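Local coordinates for molybdopterin converting factor, subunit 1 (MoaD) (Helicobacter pylori, PDB 3RPF), which probably serves as the small, ubiquitin-like sulfur-carrier subunit of molybdopterin synthase, delivering sulfur from its C-terminal tail to the molybdopterin precursor, at residues E4-P10 and D63-P69. Numbering follows the deposited sequence.
Sequences EVRFFGP and DVISLLP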
ATOM      1  N   GLU D   4      -4.670  34.405 -23.118  1.00 47.83           N
ATOM      2  CA  GLU D   4      -3.297  34.201 -22.671  1.00 54.71           C
ATOM      3  C   GLU D   4      -2.878  32.751 -22.943  1.00 55.73           C
ATOM      4  O   GLU D   4      -3.703  31.837 -22.883  1.00 57.34           O
ATOM      5  CB  GLU D   4      -3.143  34.529 -21.182  1.00 55.45           C
ATOM      6  CG  GLU D   4      -1.702  34.427 -20.688  1.00 56.35           C
ATOM      7  CD  GLU D   4      -1.566  34.725 -19.205  1.00 62.40           C
ATOM      8  OE1 GLU D   4      -0.490  35.208 -18.778  1.00 61.18           O
ATOM      9  OE2 GLU D   4      -2.535  34.463 -18.463  1.00 57.31           O
ATOM     10  N   VAL D   5      -1.605  32.559 -23.270  1.00 44.28           N
ATOM     11  CA  VAL D   5      -1.055  31.235 -23.527  1.00 43.65           C
ATOM     12  C   VAL D   5       0.053  30.976 -22.515  1.00 51.51           C
ATOM     13  O   VAL D   5       1.011  31.745 -22.437  1.00 49.15           O
ATOM     14  CB  VAL D   5      -0.459  31.138 -24.947  1.00 57.32           C
ATOM     15  CG1 VAL D   5       0.028  29.730 -25.233  1.00 52.96           C
ATOM     16  CG2 VAL D   5      -1.479  31.585 -25.997  1.00 52.30           C
ATOM     17  N   ARG D   6      -0.076  29.908 -21.726  1.00 51.07           N
ATOM     18  CA  ARG D   6       0.949  29.577 -20.736  1.00 43.65           C
ATOM     19  C   ARG D   6       1.610  28.256 -21.087  1.00 44.82           C
ATOM     20  O   ARG D   6       0.981  27.373 -21.668  1.00 50.58           O
ATOM     21  CB  ARG D   6       0.351  29.524 -19.331  1.00 46.28           C
ATOM     22  CG  ARG D   6      -0.526  30.731 -18.969  1.00 44.46           C
ATOM     23  CD  ARG D   6      -1.027  30.643 -17.530  1.00 47.39           C
ATOM     24  NE  ARG D   6      -1.754  29.396 -17.277  1.00 46.31           N
ATOM     25  CZ  ARG D   6      -2.124  28.974 -16.068  1.00 53.02           C
ATOM     26  NH1 ARG D   6      -1.834  29.693 -14.989  1.00 54.55           N
ATOM     27  NH2 ARG D   6      -2.785  27.830 -15.933  1.00 47.68           N
ATOM     28  N   PHE D   7       2.884  28.121 -20.735  1.00 47.41           N
ATOM     29  CA  PHE D   7       3.651  26.927 -21.078  1.00 42.31           C
ATOM     30  C   PHE D   7       4.216  26.285 -19.812  1.00 42.96           C
ATOM     31  O   PHE D   7       5.026  26.892 -19.114  1.00 46.57           O
ATOM     32  CB  PHE D   7       4.779  27.297 -22.047  1.00 43.30           C
ATOM     33  CG  PHE D   7       4.299  28.024 -23.287  1.00 49.15           C
ATOM     34  CD1 PHE D   7       3.738  27.318 -24.340  1.00 52.47           C
ATOM     35  CD2 PHE D   7       4.401  29.401 -23.389  1.00 51.51           C
ATOM     36  CE1 PHE D   7       3.292  27.961 -25.472  1.00 53.23           C
ATOM     37  CE2 PHE D   7       3.950  30.068 -24.531  1.00 56.30           C
ATOM     38  CZ  PHE D   7       3.397  29.343 -25.576  1.00 57.37           C
ATOM     39  N   PHE D   8       3.778  25.077 -19.527  1.00 41.20           N
ATOM     40  CA  PHE D   8       4.150  24.399 -18.304  1.00 43.08           C
ATOM     41  C   PHE D   8       5.345  23.466 -18.430  1.00 44.64           C
ATOM     42  O   PHE D   8       5.701  23.035 -19.512  1.00 43.03           O
ATOM     43  CB  PHE D   8       2.945  23.656 -17.739  1.00 41.01           C
ATOM     44  CG  PHE D   8       2.018  24.526 -16.958  1.00 38.26           C
ATOM     45  CD1 PHE D   8       2.268  24.803 -15.639  1.00 45.40           C
ATOM     46  CD2 PHE D   8       0.906  25.079 -17.550  1.00 43.70           C
ATOM     47  CE1 PHE D   8       1.425  25.594 -14.923  1.00 45.58           C
ATOM     48  CE2 PHE D   8       0.054  25.872 -16.835  1.00 49.95           C
ATOM     49  CZ  PHE D   8       0.318  26.130 -15.517  1.00 50.95           C
ATOM     50  N   GLY D   9       5.949  23.166 -17.296  1.00 45.00           N
ATOM     51  CA  GLY D   9       7.061  22.247 -17.252  1.00 41.85           C
ATOM     52  C   GLY D   9       8.277  22.625 -18.060  1.00 43.27           C
ATOM     53  O   GLY D   9       8.758  23.736 -17.976  1.00 45.19           O
ATOM     54  N   PRO D  10       8.769  21.683 -18.845  1.00 49.34           N
ATOM     55  CA  PRO D  10      10.014  21.838 -19.602  1.00 49.15           C
ATOM     56  C   PRO D  10       9.999  22.928 -20.673  1.00 47.13           C
ATOM     57  O   PRO D  10      11.066  23.391 -21.054  1.00 50.51           O
ATOM     58  CB  PRO D  10      10.210  20.459 -20.239  1.00 43.37           C
ATOM     59  CG  PRO D  10       8.891  19.815 -20.174  1.00 44.65           C
ATOM     60  CD  PRO D  10       8.266  20.314 -18.926  1.00 45.12           C
ATOM     61  N   ASP D  63      -9.838  34.174 -21.595  1.00 53.17           N
ATOM     62  CA  ASP D  63      -9.534  32.753 -21.656  1.00 56.89           C
ATOM     63  C   ASP D  63      -8.026  32.514 -21.571  1.00 54.78           C
ATOM     64  O   ASP D  63      -7.240  33.196 -22.245  1.00 51.43           O
ATOM     65  CB  ASP D  63     -10.088  32.166 -22.959  1.00 59.59           C
ATOM     66  CG  ASP D  63     -11.504  31.632 -22.805  1.00 67.05           C
ATOM     67  OD1 ASP D  63     -12.134  31.882 -21.751  1.00 61.09           O
ATOM     68  OD2 ASP D  63     -11.987  30.964 -23.743  1.00 73.27           O
ATOM     69  N   VAL D  64      -7.626  31.556 -20.742  1.00 56.11           N
ATOM     70  CA  VAL D  64      -6.221  31.184 -20.626  1.00 54.32           C
ATOM     71  C   VAL D  64      -6.006  29.774 -21.142  1.00 55.37           C
ATOM     72  O   VAL D  64      -6.660  28.833 -20.696  1.00 58.53           O
ATOM     73  CB  VAL D  64      -5.740  31.221 -19.175  1.00 54.33           C
ATOM     74  CG1 VAL D  64      -4.302  30.772 -19.100  1.00 56.14           C
ATOM     75  CG2 VAL D  64      -5.899  32.613 -18.591  1.00 49.64           C
ATOM     76  N   ILE D  65      -5.074  29.624 -22.072  1.00 57.35           N
ATOM     77  CA  ILE D  65      -4.827  28.334 -22.696  1.00 58.19           C
ATOM     78  C   ILE D  65      -3.472  27.772 -22.289  1.00 53.48           C
ATOM     79  O   ILE D  65      -2.445  28.407 -22.531  1.00 50.40           O
ATOM     80  CB  ILE D  65      -4.913  28.471 -24.217  1.00 63.24           C
ATOM     81  CG1 ILE D  65      -6.378  28.717 -24.611  1.00 68.10           C
ATOM     82  CG2 ILE D  65      -4.297  27.248 -24.889  1.00 62.32           C
ATOM     83  CD1 ILE D  65      -6.645  28.830 -26.091  1.00 73.32           C
ATOM     84  N   SER D  66      -3.470  26.582 -21.688  1.00 50.91           N
ATOM     85  CA  SER D  66      -2.250  26.008 -21.115  1.00 51.24           C
ATOM     86  C   SER D  66      -1.747  24.737 -21.809  1.00 50.68           C
ATOM     87  O   SER D  66      -2.499  23.779 -22.007  1.00 49.52           O
ATOM     88  CB  SER D  66      -2.445  25.736 -19.618  1.00 45.27           C
ATOM     89  OG  SER D  66      -2.769  26.935 -18.937  1.00 51.27           O
ATOM     90  N   LEU D  67      -0.463  24.748 -22.162  1.00 46.69           N
ATOM     91  CA  LEU D  67       0.193  23.622 -22.825  1.00 46.59           C
ATOM     92  C   LEU D  67       0.872  22.717 -21.800  1.00 49.98           C
ATOM     93  O   LEU D  67       1.685  23.182 -20.992  1.00 45.73           O
ATOM     94  CB  LEU D  67       1.223  24.114 -23.845  1.00 48.83           C
ATOM     95  CG  LEU D  67       0.732  24.524 -25.239  1.00 53.75           C
ATOM     96  CD1 LEU D  67       0.359  26.003 -25.276  1.00 56.18           C
ATOM     97  CD2 LEU D  67       1.770  24.205 -26.311  1.00 51.40           C
ATOM     98  N   LEU D  68       0.553  21.423 -21.860  1.00 42.95           N
ATOM     99  CA  LEU D  68       1.013  20.448 -20.875  1.00 38.47           C
ATOM    100  C   LEU D  68       1.784  19.306 -21.537  1.00 42.74           C
ATOM    101  O   LEU D  68       1.189  18.442 -22.186  1.00 47.42           O
ATOM    102  CB  LEU D  68      -0.185  19.877 -20.107  1.00 39.91           C
ATOM    103  CG  LEU D  68      -1.224  20.898 -19.639  1.00 48.98           C
ATOM    104  CD1 LEU D  68      -2.307  20.233 -18.809  1.00 51.45           C
ATOM    105  CD2 LEU D  68      -0.560  22.005 -18.849  1.00 51.81           C
ATOM    106  N   PRO D  69       3.116  19.305 -21.380  1.00 40.30           N
ATOM    107  CA  PRO D  69       4.007  18.260 -21.894  1.00 41.57           C
ATOM    108  C   PRO D  69       3.813  16.971 -21.098  1.00 38.44           C
ATOM    109  O   PRO D  69       3.203  17.014 -20.030  1.00 33.16           O
ATOM    110  CB  PRO D  69       5.405  18.826 -21.612  1.00 46.38           C
ATOM    111  CG  PRO D  69       5.205  20.277 -21.298  1.00 45.34           C
ATOM    112  CD  PRO D  69       3.858  20.366 -20.680  1.00 43.89           C
TER
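R6 hydrogen-bonds the S66 hydroxyl with two nitrogens: NE and NH2 each stand 3.1 Å from S66 OG, which lies in the guanidinium plane. A bend at chi3 (-56°) brings the NE and NH2 edge to S66 OG, and V64 CG1 packs obliquely against the guanidinium, 3.4 Å from R6 NE. The F8 ring covers one guanidinium face near its rim, CZ above the plane, and turns its edge to S66 OG. F8 stacks on Y54 of the catalytic subunit, on which S66 also packs, so the R6 and S66 face meets the partner chain.

A parallel backbone ladder joins the strands: E4 N hydrogen-bonds to D63 O, I65 N to E4 O (2.7 Å, 175° at the hydrogen), R6 N to I65 O, L67 N to R6 O and F8 N to L67 O. Pairing the first and last strands in parallel is the hallmark of the beta-grasp fold that MoaD shares with ubiquitin; 64-68 also pairs with 44-47, antiparallel.

On the other face the contacts are apolar: L67 CD1 touches both V5 CG1 (3.7 Å) and F7 CE1 (3.5 Å).

Where 4-7 ends, F8 CD2 meets L68 CD2 at 3.6 Å, side by side. Beyond both strands the P10 and P69 rings pack against each other, running in opposite directions, P10 CD to P69 CG 3.9 Å. P69 O hydrogen-bonds W122 NE1 of the catalytic subunit.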